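PDB 5D79: berberine bridge enzyme-like protein from Arabidopsis thaliana, which is a secreted flavoprotein oxidoreductase that binds FAD and takes part in the plant's adaptation to salt stress. Local coordinates for residues G479-K484 with E523-L528; F225-G230 with E505-V510; K271-A276 with E319-L324; D283-T288 with L400-G405. All coordinates share one frame; numbering follows the deposited sequence.

Interaction 1: G479-K484 with E523-L528; sequences GMYLGK and EQSIPL
Tyr481 reaches from the loop 479-484 to the loop 523-528, and with Gly479 and Met480 it ties together two irregular segments of the C-terminal berberine bridge enzyme-like region. Between them in sequence lie helices 488-500 and 504-514, so the contact joins the chain leading into this helical pair to the chain leaving it. Three hydrogen bonds and the close approach of the phenol to Pro527 mark the tightly joined side. Tyr481 N donates to Glu523 O at 3.1 Å. Gln524 extends its side chain so that NE2 meets Gly479 O at 2.8 Å, in the carbonyl plane and with an N-H...O angle of 166°; NE2 also bonds Asp475 O, and OE1 is held by Tyr499. CG of Tyr481 stands beside the backbone N (chi1 -69°), which carries the ring along the second loop until OH donates to Ser525 O at 2.8 Å. A phenylalanine here would probably leave Ser525 O without this donor and the end of the ring no longer tied to the second loop. The side formed by Met480 is looser: its chain bends at chi3 and runs alongside Glu523, with Met480 CE 3.7 Å from Glu523 CG. The carboxylate of Glu523 is engaged elsewhere, by a salt bridge to Arg105 and a hydrogen bond from Tyr121 N. Beyond Tyr481, Leu482 and Gly483 lie at the exposed surface of the chain, and their backbone N-H groups bond Glu491 of helix 488-500. At the packed end, the phenol oxygen is wedged against the pyrrolidine ring, with Tyr481 OH 3.1 Å from Pro527 CB.

Interaction 2: F225-G230 with E505-V510; sequences FWAIRG and ERLVRV
Arg506 lays its guanidinium flat on the indole of Trp226, the planes 17° apart and the centres 3.8 Å from each other. Arg506 CZ sits 3.8 Å from the centroid of the five-membered ring, 15° off its normal, which meets the geometry of a cation-pi contact. The aliphatic part follows the same face: Arg506 CD lies 3.5 Å from the centroid of the six-membered ring as a CH-pi contact. One extended chain thus spans both rings, because CG is anti to the backbone N (chi1 -177°) and the carbons run straight on to NE. Apolar contacts complete this first shell. Leu507 CD2 approaches Trp226 CZ3 at 3.6 Å, its side chain crossing the indole at about a right angle, and Ala227 CB fits against Val510 CG1 at 3.7 Å and, more loosely, Leu507 CD2.

In the second shell, polar groups fix both stacked planes. Trp226 NE1 donates to Tyr413 O, which limits rotation of the indole, while Arg506 NH2 forms a salt bridge with Asp223, about one helical turn before Trp226. The arginine charge is thus probably offset, at least in part, by Asp223 on the helix it packs against. The contact joins helix 222-227 of the FAD-binding PCMH-type region to helix 504-514 of the C-terminal region; helix 488-500 adds Phe500 against Leu507, and strand 202-208 backs Ile228 through Ala205.

Interaction 3: K271-A276 with E319-L324; sequences KKWQYA and EKFPEL
Phe321 pushes its ring against Lys272 and Trp273, and this apolar packing, with approaches of 3.6 to 3.8 Å detailed below, is the well-defined part of the contact between helix 263-276 and the end of helix 310-320. Phe321 is the first residue to leave helical geometry after that helix. With chi1 at -158° the ring swings out beside its own carbonyl carbon, which lets it reach the neighbouring helix, where CZ of Phe321 lies 3.7 Å from Trp273 CB. Phe321 CE2 meets the indole at its edge, near the indole plane, 3.8 Å from Trp273 CD1. The methylenes of Lys272 slide past the phenyl ring in the opposite direction, Lys272 CG being 3.6 Å from Phe321 CE1. Ile269, about one turn before Trp273 on helix 263-276, also touches Phe321.

The polar contacts are less secure. Lys272 bends at chi2 and chi4, which puts its end near Glu323 and the last turn of helix 310-320, though the place of NZ is doubtful. A salt bridge between Lys272 and Glu323 is plausible, but the modelled atoms are too close for its geometry to be trusted. The weak bond from Lys272 NZ to Lys320 O is correspondingly uncertain.

Water supplies a third kind of link: it donates to Ala276 O at 2.8 Å and weakly accepts from Lys320 NZ at 3.3 Å. Taken together, the chemistry implies a split contact, in which the buried Phe321 and Trp273 supply defined apolar packing and the lysines bring charge to a partly exposed polar side, with one bridging water, whose exact pairing remains doubtful.

Interaction 4: D283-T288 with L400-G405; sequences DLFIRT and LTPFGG
Arg287 and Thr401 lie side by side and point the same way from adjacent antiparallel strands. The arginine chain leaves its strand opposite its own backbone N (chi1 155°), and a bend at chi3 brings the guanidinium beside Thr401 of the neighbouring strand. There NH2 of Arg287 donates to Thr401 OG1 at 2.6 Å, with the oxygen tilted 28° from the guanidinium plane, and NE adds a weak bond to the same hydroxyl. OG1 of Thr401 stands beside its backbone N, while Thr401 CG2 lies at the edge of the Phe285 ring, 4.2 Å from Phe285 CE1. A leucine in place of Arg287 would probably leave the Thr401 hydroxyl without these two donors and free to turn.

The side chains of Pro402 and Phe285 cross at about a right angle, Pro402 CD lying 3.8 Å from Phe285 CE1. The same pyrrolidine presses on the backbone, with Pro402 CG 3.2 Å from Ile286 O, a carbonyl whose hydrogen-bond donor is Trp273 NE1. Within these segments the backbones pair only at Thr288 and Leu400, a hydrogen-bonded pair: Thr288 N donates to Leu400 O at 3.1 Å, and Leu400 N to Thr288 O at 2.7 Å. Their side chains share the sheet face covered by Trp273 of helix 263-276. With strand axes at 164°, the arrangement is that of central neighbours in the seven-stranded antiparallel sheet, whose Arg287 side chain comes about 5 Å from the bound FAD.

The four contacts form two touching pairs at different parts of the chain. Interactions 3 and 4, with centres 12 Å apart, meet through Trp273: besides the indole bond to the Ile286 carbonyl, 2.7 Å from Trp273 NE1 to Ile286 O, Trp273 CH2 is 3.5 Å from Leu400 CB, so the helix layer rests directly on the sheet. Interactions 1 and 2, centres 17 Å apart, touch where Ile526 CG2 packs 3.6 Å from Val508 CG2. Between the pairs, the nearest atoms of interactions 2 and 4 are about 12 Å apart. The FAD is approached from both pairs: the side chains of Arg287, Glu523, Ala227 and Trp273 are about 5, 8, 11 and 13 Å from it.

Interaction 1: G479-K484 with E523-L528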
# COMPACT_ATOMS: atom_id res chain seq x y z
N GLY A 479 17.32 -4.44 -2.19
CA GLY A 479 18.47 -3.56 -2.35
C GLY A 479 18.24 -2.15 -1.82
O GLY A 479 17.11 -1.69 -1.74
N MET A 480 19.33 -1.46 -1.47
CA MET A 480 19.27 -0.07 -1.03
C MET A 480 20.56 0.67 -1.40
O MET A 480 21.54 0.05 -1.80
CB MET A 480 19.03 0.00 0.48
CG MET A 480 20.04 -0.77 1.31
SD MET A 480 19.73 -0.62 3.08
CE MET A 480 20.11 1.12 3.36
N TYR A 481 20.54 2.00 -1.30
CA TYR A 481 21.75 2.79 -1.56
C TYR A 481 22.78 2.68 -0.44
O TYR A 481 22.51 3.04 0.71
CB TYR A 481 21.39 4.26 -1.76
CG TYR A 481 20.63 4.58 -3.03
CD1 TYR A 481 21.24 4.44 -4.28
CD2 TYR A 481 19.33 5.05 -2.98
CE1 TYR A 481 20.54 4.74 -5.44
CE2 TYR A 481 18.63 5.35 -4.14
CZ TYR A 481 19.24 5.19 -5.36
OH TYR A 481 18.53 5.50 -6.50
N LEU A 482 23.97 2.20 -0.78
CA LEU A 482 25.03 2.00 0.21
C LEU A 482 26.38 2.43 -0.34
O LEU A 482 27.28 2.79 0.42
CB LEU A 482 25.06 0.53 0.63
CG LEU A 482 23.82 0.09 1.42
CD1 LEU A 482 23.71 -1.42 1.50
CD2 LEU A 482 23.84 0.72 2.81
N GLY A 483 26.52 2.40 -1.67
CA GLY A 483 27.76 2.75 -2.33
C GLY A 483 28.33 1.58 -3.12
O GLY A 483 29.54 1.49 -3.32
N LYS A 484 27.44 0.69 -3.56
CA LYS A 484 27.81 -0.48 -4.37
C LYS A 484 28.28 -0.09 -5.77
O LYS A 484 29.24 -0.67 -6.30
CB LYS A 484 26.61 -1.44 -4.46
CG LYS A 484 26.49 -2.21 -5.77
CD LYS A 484 25.01 -2.47 -6.14
CE LYS A 484 24.86 -3.15 -7.50
NZ LYS A 484 24.20 -2.30 -8.55
N GLU A 523 16.15 5.50 1.16
CA GLU A 523 17.07 4.39 0.90
C GLU A 523 16.80 3.62 -0.42
O GLU A 523 17.63 2.81 -0.84
CB GLU A 523 17.05 3.43 2.09
CG GLU A 523 17.71 3.98 3.36
CD GLU A 523 16.90 5.06 4.08
OE1 GLU A 523 15.68 5.16 3.84
OE2 GLU A 523 17.50 5.81 4.88
N GLN A 524 15.65 3.87 -1.05
CA GLN A 524 15.28 3.22 -2.31
C GLN A 524 14.70 4.20 -3.36
O GLN A 524 14.09 3.78 -4.35
CB GLN A 524 14.27 2.09 -2.05
CG GLN A 524 14.88 0.75 -1.68
CD GLN A 524 13.85 -0.37 -1.69
OE1 GLN A 524 12.64 -0.13 -1.61
NE2 GLN A 524 14.32 -1.62 -1.78
N SER A 525 14.89 5.49 -3.14
CA SER A 525 14.27 6.49 -4.01
C SER A 525 14.80 6.42 -5.46
O SER A 525 15.88 5.87 -5.73
CB SER A 525 14.47 7.90 -3.43
OG SER A 525 15.84 8.22 -3.31
N ILE A 526 14.01 6.97 -6.38
CA ILE A 526 14.37 7.03 -7.79
C ILE A 526 15.58 7.94 -7.95
O ILE A 526 15.58 9.05 -7.42
CB ILE A 526 13.19 7.57 -8.64
CG1 ILE A 526 11.96 6.67 -8.51
CG2 ILE A 526 13.60 7.74 -10.10
CD1 ILE A 526 12.13 5.26 -9.06
N PRO A 527 16.63 7.46 -8.66
CA PRO A 527 17.86 8.25 -8.81
C PRO A 527 17.80 9.28 -9.95
O PRO A 527 16.97 9.19 -10.86
CB PRO A 527 18.91 7.19 -9.12
CG PRO A 527 18.14 6.18 -9.92
CD PRO A 527 16.77 6.13 -9.27
N LEU A 528 18.68 10.26 -9.87
CA LEU A 528 18.88 11.18 -10.97
C LEU A 528 19.60 10.47 -12.11
O LEU A 528 20.35 9.51 -11.90
CB LEU A 528 19.68 12.40 -10.52
CG LEU A 528 19.11 13.41 -9.53
CD1 LEU A 528 20.24 14.30 -9.06
CD2 LEU A 528 18.02 14.26 -10.16

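Interaction 2: F225-G230 with E505-V510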
# COMPACT_ATOMS: atom_id res chain seq x y z
N PHE A 225 2.66 14.72 -12.92
CA PHE A 225 1.37 14.11 -12.57
C PHE A 225 1.38 12.59 -12.73
O PHE A 225 0.67 11.86 -12.04
CB PHE A 225 0.25 14.71 -13.42
CG PHE A 225 -1.13 14.28 -12.99
CD1 PHE A 225 -1.65 14.71 -11.78
CD2 PHE A 225 -1.88 13.43 -13.78
CE1 PHE A 225 -2.91 14.30 -11.36
CE2 PHE A 225 -3.14 13.02 -13.37
CZ PHE A 225 -3.65 13.45 -12.16
N TRP A 226 2.19 12.12 -13.66
CA TRP A 226 2.29 10.70 -13.91
C TRP A 226 3.10 10.05 -12.79
O TRP A 226 2.66 9.07 -12.18
CB TRP A 226 2.91 10.48 -15.30
CG TRP A 226 3.23 9.08 -15.69
CD1 TRP A 226 2.41 8.20 -16.33
CD2 TRP A 226 4.48 8.41 -15.51
NE1 TRP A 226 3.07 7.01 -16.54
CE2 TRP A 226 4.35 7.12 -16.05
CE3 TRP A 226 5.70 8.77 -14.94
CZ2 TRP A 226 5.38 6.19 -16.03
CZ3 TRP A 226 6.73 7.85 -14.92
CH2 TRP A 226 6.57 6.58 -15.46
N ALA A 227 4.25 10.63 -12.49
CA ALA A 227 5.20 10.05 -11.54
C ALA A 227 4.62 9.87 -10.15
O ALA A 227 4.90 8.88 -9.48
CB ALA A 227 6.46 10.90 -11.48
N ILE A 228 3.80 10.83 -9.71
CA ILE A 228 3.25 10.76 -8.35
C ILE A 228 2.16 9.70 -8.22
O ILE A 228 1.80 9.32 -7.11
CB ILE A 228 2.69 12.14 -7.88
CG1 ILE A 228 1.60 12.65 -8.82
CG2 ILE A 228 3.80 13.16 -7.78
CD1 ILE A 228 0.95 13.93 -8.35
N ARG A 229 1.64 9.22 -9.35
CA ARG A 229 0.56 8.24 -9.31
C ARG A 229 1.05 6.80 -9.47
O ARG A 229 0.57 6.07 -10.35
CB ARG A 229 -0.49 8.55 -10.39
CG ARG A 229 -1.31 9.80 -10.11
CD ARG A 229 -2.29 10.04 -11.25
NE ARG A 229 -1.60 10.41 -12.48
CZ ARG A 229 -1.94 10.00 -13.69
NH1 ARG A 229 -2.98 9.19 -13.85
NH2 ARG A 229 -1.24 10.39 -14.74
N GLY A 230 1.99 6.41 -8.61
CA GLY A 230 2.48 5.04 -8.56
C GLY A 230 3.98 4.95 -8.34
O GLY A 230 4.50 3.91 -7.94
N GLU A 505 12.94 4.16 -16.41
CA GLU A 505 13.69 5.21 -17.09
C GLU A 505 12.92 6.52 -17.13
O GLU A 505 13.49 7.57 -16.84
CB GLU A 505 14.07 4.78 -18.51
CG GLU A 505 15.12 3.67 -18.54
CD GLU A 505 16.44 4.03 -17.83
OE1 GLU A 505 16.84 5.22 -17.82
OE2 GLU A 505 17.07 3.10 -17.28
N ARG A 506 11.62 6.46 -17.43
CA ARG A 506 10.80 7.67 -17.42
C ARG A 506 10.78 8.35 -16.04
O ARG A 506 10.98 9.56 -15.94
CB ARG A 506 9.37 7.39 -17.87
CG ARG A 506 8.53 8.66 -17.92
CD ARG A 506 7.12 8.47 -18.45
NE ARG A 506 6.44 9.76 -18.52
CZ ARG A 506 5.16 9.93 -18.81
NH1 ARG A 506 4.38 8.90 -19.06
NH2 ARG A 506 4.65 11.16 -18.84
N LEU A 507 10.55 7.55 -14.99
CA LEU A 507 10.55 8.05 -13.62
C LEU A 507 11.83 8.83 -13.31
O LEU A 507 11.79 9.89 -12.69
CB LEU A 507 10.38 6.89 -12.64
CG LEU A 507 8.97 6.32 -12.52
CD1 LEU A 507 9.01 4.92 -11.95
CD2 LEU A 507 8.11 7.24 -11.66
N VAL A 508 12.97 8.28 -13.77
CA VAL A 508 14.28 8.91 -13.59
C VAL A 508 14.39 10.22 -14.37
O VAL A 508 14.95 11.20 -13.88
CB VAL A 508 15.42 7.94 -14.02
CG1 VAL A 508 16.67 8.70 -14.43
CG2 VAL A 508 15.74 6.97 -12.90
N ARG A 509 13.82 10.24 -15.58
CA ARG A 509 13.77 11.47 -16.35
C ARG A 509 12.92 12.51 -15.62
O ARG A 509 13.35 13.65 -15.41
CB ARG A 509 13.23 11.22 -17.76
CG ARG A 509 14.04 10.24 -18.61
CD ARG A 509 15.54 10.54 -18.60
NE ARG A 509 16.25 9.84 -19.68
CZ ARG A 509 16.81 8.64 -19.56
NH1 ARG A 509 16.76 7.98 -18.40
NH2 ARG A 509 17.43 8.09 -20.60
N VAL A 510 11.72 12.11 -15.21
CA VAL A 510 10.84 13.01 -14.48
C VAL A 510 11.53 13.48 -13.20
O VAL A 510 11.55 14.67 -12.89
CB VAL A 510 9.47 12.36 -14.16
CG1 VAL A 510 8.61 13.30 -13.33
CG2 VAL A 510 8.74 11.97 -15.43

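Interaction 3: K271-A276 with E319-L324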
# COMPACT_ATOMS: atom_id res chain seq x y z
N LYS A 271 -5.37 -24.86 -7.64
CA LYS A 271 -4.91 -25.12 -9.01
C LYS A 271 -5.89 -24.60 -10.05
O LYS A 271 -5.49 -24.00 -11.03
CB LYS A 271 -4.69 -26.62 -9.23
CG LYS A 271 -3.43 -27.16 -8.60
CD LYS A 271 -3.12 -28.55 -9.14
CE LYS A 271 -2.81 -28.50 -10.63
NZ LYS A 271 -2.93 -29.84 -11.28
N LYS A 272 -7.18 -24.85 -9.82
CA LYS A 272 -8.23 -24.36 -10.71
C LYS A 272 -8.40 -22.84 -10.64
O LYS A 272 -8.62 -22.19 -11.66
CB LYS A 272 -9.56 -25.06 -10.38
CG LYS A 272 -10.79 -24.41 -10.99
CD LYS A 272 -10.78 -24.47 -12.51
CE LYS A 272 -12.03 -23.82 -13.11
NZ LYS A 272 -13.25 -24.64 -12.89
N TRP A 273 -8.30 -22.27 -9.43
CA TRP A 273 -8.37 -20.82 -9.25
C TRP A 273 -7.33 -20.12 -10.13
O TRP A 273 -7.59 -19.07 -10.71
CB TRP A 273 -8.18 -20.45 -7.78
CG TRP A 273 -8.13 -18.94 -7.46
CD1 TRP A 273 -9.18 -18.15 -7.11
CD2 TRP A 273 -6.96 -18.09 -7.43
NE1 TRP A 273 -8.75 -16.85 -6.87
CE2 TRP A 273 -7.39 -16.80 -7.07
CE3 TRP A 273 -5.60 -18.30 -7.69
CZ2 TRP A 273 -6.52 -15.72 -6.96
CZ3 TRP A 273 -4.73 -17.22 -7.59
CH2 TRP A 273 -5.19 -15.95 -7.23
N GLN A 274 -6.16 -20.72 -10.25
CA GLN A 274 -5.05 -20.11 -10.97
C GLN A 274 -5.33 -19.88 -12.44
O GLN A 274 -4.73 -19.01 -13.06
CB GLN A 274 -3.79 -20.96 -10.85
CG GLN A 274 -2.99 -20.72 -9.59
CD GLN A 274 -1.62 -21.32 -9.70
OE1 GLN A 274 -0.62 -20.64 -9.52
NE2 GLN A 274 -1.57 -22.62 -10.02
N TYR A 275 -6.24 -20.68 -12.99
CA TYR A 275 -6.58 -20.58 -14.40
C TYR A 275 -7.83 -19.72 -14.61
O TYR A 275 -8.00 -19.13 -15.68
CB TYR A 275 -6.77 -21.98 -14.99
CG TYR A 275 -5.50 -22.80 -15.03
CD1 TYR A 275 -5.12 -23.60 -13.95
CD2 TYR A 275 -4.67 -22.78 -16.15
CE1 TYR A 275 -3.96 -24.35 -13.98
CE2 TYR A 275 -3.51 -23.54 -16.19
CZ TYR A 275 -3.15 -24.32 -15.10
OH TYR A 275 -1.98 -25.07 -15.15
N ALA A 276 -8.67 -19.62 -13.59
CA ALA A 276 -9.98 -18.97 -13.71
C ALA A 276 -10.03 -17.53 -13.22
O ALA A 276 -10.75 -16.71 -13.80
CB ALA A 276 -11.03 -19.79 -12.96
N GLU A 319 -20.55 -21.91 -13.46
CA GLU A 319 -20.07 -21.87 -14.83
C GLU A 319 -18.54 -21.83 -14.93
O GLU A 319 -17.93 -22.60 -15.67
CB GLU A 319 -20.67 -20.64 -15.54
CG GLU A 319 -19.97 -20.22 -16.82
CD GLU A 319 -20.42 -21.02 -18.02
OE1 GLU A 319 -21.24 -21.95 -17.85
OE2 GLU A 319 -19.96 -20.70 -19.14
N LYS A 320 -17.91 -20.94 -14.16
CA LYS A 320 -16.48 -20.70 -14.28
C LYS A 320 -15.62 -21.37 -13.18
O LYS A 320 -14.43 -21.63 -13.39
CB LYS A 320 -16.20 -19.19 -14.29
CG LYS A 320 -16.83 -18.41 -15.45
CD LYS A 320 -16.28 -18.85 -16.81
CE LYS A 320 -16.18 -17.67 -17.78
NZ LYS A 320 -15.11 -16.67 -17.44
N PHE A 321 -16.22 -21.66 -12.03
CA PHE A 321 -15.48 -22.14 -10.87
C PHE A 321 -16.33 -23.09 -10.02
O PHE A 321 -16.52 -22.86 -8.83
CB PHE A 321 -15.02 -20.93 -10.02
CG PHE A 321 -13.84 -21.20 -9.12
CD1 PHE A 321 -13.27 -22.46 -9.02
CD2 PHE A 321 -13.32 -20.18 -8.34
CE1 PHE A 321 -12.19 -22.69 -8.19
CE2 PHE A 321 -12.24 -20.40 -7.50
CZ PHE A 321 -11.68 -21.66 -7.43
N PRO A 322 -16.86 -24.17 -10.63
CA PRO A 322 -17.76 -25.01 -9.84
C PRO A 322 -17.02 -25.84 -8.80
O PRO A 322 -17.65 -26.42 -7.94
CB PRO A 322 -18.42 -25.90 -10.89
CG PRO A 322 -17.44 -26.01 -11.96
CD PRO A 322 -16.71 -24.68 -12.01
N GLU A 323 -15.70 -25.88 -8.89
CA GLU A 323 -14.90 -26.64 -7.94
C GLU A 323 -14.90 -26.01 -6.55
O GLU A 323 -14.66 -26.69 -5.55
CB GLU A 323 -13.45 -26.78 -8.45
CG GLU A 323 -13.30 -27.64 -9.70
CD GLU A 323 -13.67 -26.90 -10.97
OE1 GLU A 323 -13.64 -25.65 -10.95
OE2 GLU A 323 -14.01 -27.56 -11.98
N LEU A 324 -15.18 -24.71 -6.48
CA LEU A 324 -15.24 -24.02 -5.19
C LEU A 324 -16.43 -24.49 -4.35
O LEU A 324 -16.36 -24.52 -3.13
CB LEU A 324 -15.31 -22.51 -5.40
CG LEU A 324 -14.94 -21.77 -4.10
CD1 LEU A 324 -13.57 -22.23 -3.61
CD2 LEU A 324 -14.99 -20.26 -4.23
O HOH W 1 -12.40 -17.65 -15.83

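Interaction 4: D283-T288 with L400-G405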
# COMPACT_ATOMS: atom_id res chain seq x y z
N ASP A 283 -16.55 -7.85 -12.83
CA ASP A 283 -17.40 -7.71 -11.65
C ASP A 283 -17.06 -8.68 -10.51
O ASP A 283 -17.42 -8.44 -9.37
CB ASP A 283 -18.88 -7.88 -12.05
CG ASP A 283 -19.42 -6.70 -12.84
OD1 ASP A 283 -18.93 -5.57 -12.63
OD2 ASP A 283 -20.35 -6.89 -13.66
N LEU A 284 -16.34 -9.76 -10.83
CA LEU A 284 -16.02 -10.80 -9.86
C LEU A 284 -14.56 -10.77 -9.37
O LEU A 284 -13.63 -10.94 -10.14
CB LEU A 284 -16.32 -12.19 -10.44
CG LEU A 284 -16.08 -13.39 -9.52
CD1 LEU A 284 -16.80 -13.20 -8.19
CD2 LEU A 284 -16.55 -14.68 -10.18
N PHE A 285 -14.41 -10.56 -8.07
CA PHE A 285 -13.12 -10.56 -7.39
C PHE A 285 -13.02 -11.78 -6.51
O PHE A 285 -13.83 -11.94 -5.60
CB PHE A 285 -12.97 -9.29 -6.54
CG PHE A 285 -11.72 -9.25 -5.69
CD1 PHE A 285 -10.52 -8.83 -6.22
CD2 PHE A 285 -11.76 -9.64 -4.36
CE1 PHE A 285 -9.37 -8.79 -5.44
CE2 PHE A 285 -10.62 -9.60 -3.57
CZ PHE A 285 -9.43 -9.18 -4.11
N ILE A 286 -12.05 -12.65 -6.77
CA ILE A 286 -11.85 -13.85 -5.95
C ILE A 286 -10.41 -13.98 -5.44
O ILE A 286 -9.48 -14.30 -6.19
CB ILE A 286 -12.20 -15.15 -6.73
CG1 ILE A 286 -13.23 -14.91 -7.82
CG2 ILE A 286 -12.69 -16.25 -5.78
CD1 ILE A 286 -13.39 -16.10 -8.70
N ARG A 287 -10.25 -13.78 -4.14
CA ARG A 287 -8.95 -13.87 -3.46
C ARG A 287 -8.78 -15.21 -2.70
O ARG A 287 -9.74 -15.77 -2.18
CB ARG A 287 -8.78 -12.68 -2.51
CG ARG A 287 -7.83 -12.91 -1.33
CD ARG A 287 -7.49 -11.62 -0.58
NE ARG A 287 -6.81 -10.65 -1.44
CZ ARG A 287 -6.58 -9.39 -1.10
NH1 ARG A 287 -6.97 -8.94 0.09
NH2 ARG A 287 -5.97 -8.57 -1.94
N THR A 288 -7.55 -15.71 -2.67
CA THR A 288 -7.22 -16.91 -1.93
C THR A 288 -6.20 -16.55 -0.86
O THR A 288 -5.14 -15.98 -1.16
CB THR A 288 -6.66 -18.02 -2.86
OG1 THR A 288 -7.67 -18.43 -3.80
CG2 THR A 288 -6.21 -19.23 -2.05
N LEU A 400 -3.16 -14.48 -2.23
CA LEU A 400 -3.16 -14.46 -3.69
C LEU A 400 -4.28 -13.54 -4.19
O LEU A 400 -5.46 -13.81 -4.00
CB LEU A 400 -3.31 -15.88 -4.26
CG LEU A 400 -2.11 -16.84 -4.22
CD1 LEU A 400 -1.71 -17.20 -2.80
CD2 LEU A 400 -2.43 -18.10 -4.98
N THR A 401 -3.87 -12.46 -4.85
CA THR A 401 -4.77 -11.41 -5.32
C THR A 401 -4.86 -11.41 -6.85
O THR A 401 -3.88 -11.14 -7.52
CB THR A 401 -4.30 -10.04 -4.82
OG1 THR A 401 -4.36 -10.05 -3.39
CG2 THR A 401 -5.19 -8.93 -5.33
N PRO A 402 -6.06 -11.69 -7.39
CA PRO A 402 -6.19 -11.85 -8.84
C PRO A 402 -6.08 -10.52 -9.61
O PRO A 402 -6.69 -9.53 -9.23
CB PRO A 402 -7.58 -12.45 -8.99
CG PRO A 402 -8.36 -11.82 -7.85
CD PRO A 402 -7.37 -11.70 -6.72
N PHE A 403 -5.28 -10.51 -10.67
CA PHE A 403 -5.26 -9.38 -11.59
C PHE A 403 -6.20 -9.68 -12.78
O PHE A 403 -7.29 -10.23 -12.59
CB PHE A 403 -3.83 -9.06 -12.05
CG PHE A 403 -3.02 -8.32 -11.02
CD1 PHE A 403 -3.32 -8.43 -9.66
CD2 PHE A 403 -1.98 -7.49 -11.40
CE1 PHE A 403 -2.58 -7.73 -8.69
CE2 PHE A 403 -1.23 -6.79 -10.45
CZ PHE A 403 -1.53 -6.91 -9.09
N GLY A 404 -5.81 -9.34 -14.00
CA GLY A 404 -6.73 -9.49 -15.11
C GLY A 404 -7.80 -8.41 -15.01
O GLY A 404 -7.70 -7.51 -14.20
N GLY A 405 -8.83 -8.50 -15.84
CA GLY A 405 -9.80 -7.42 -15.90
C GLY A 405 -9.16 -6.09 -16.27
O GLY A 405 -8.33 -6.02 -17.18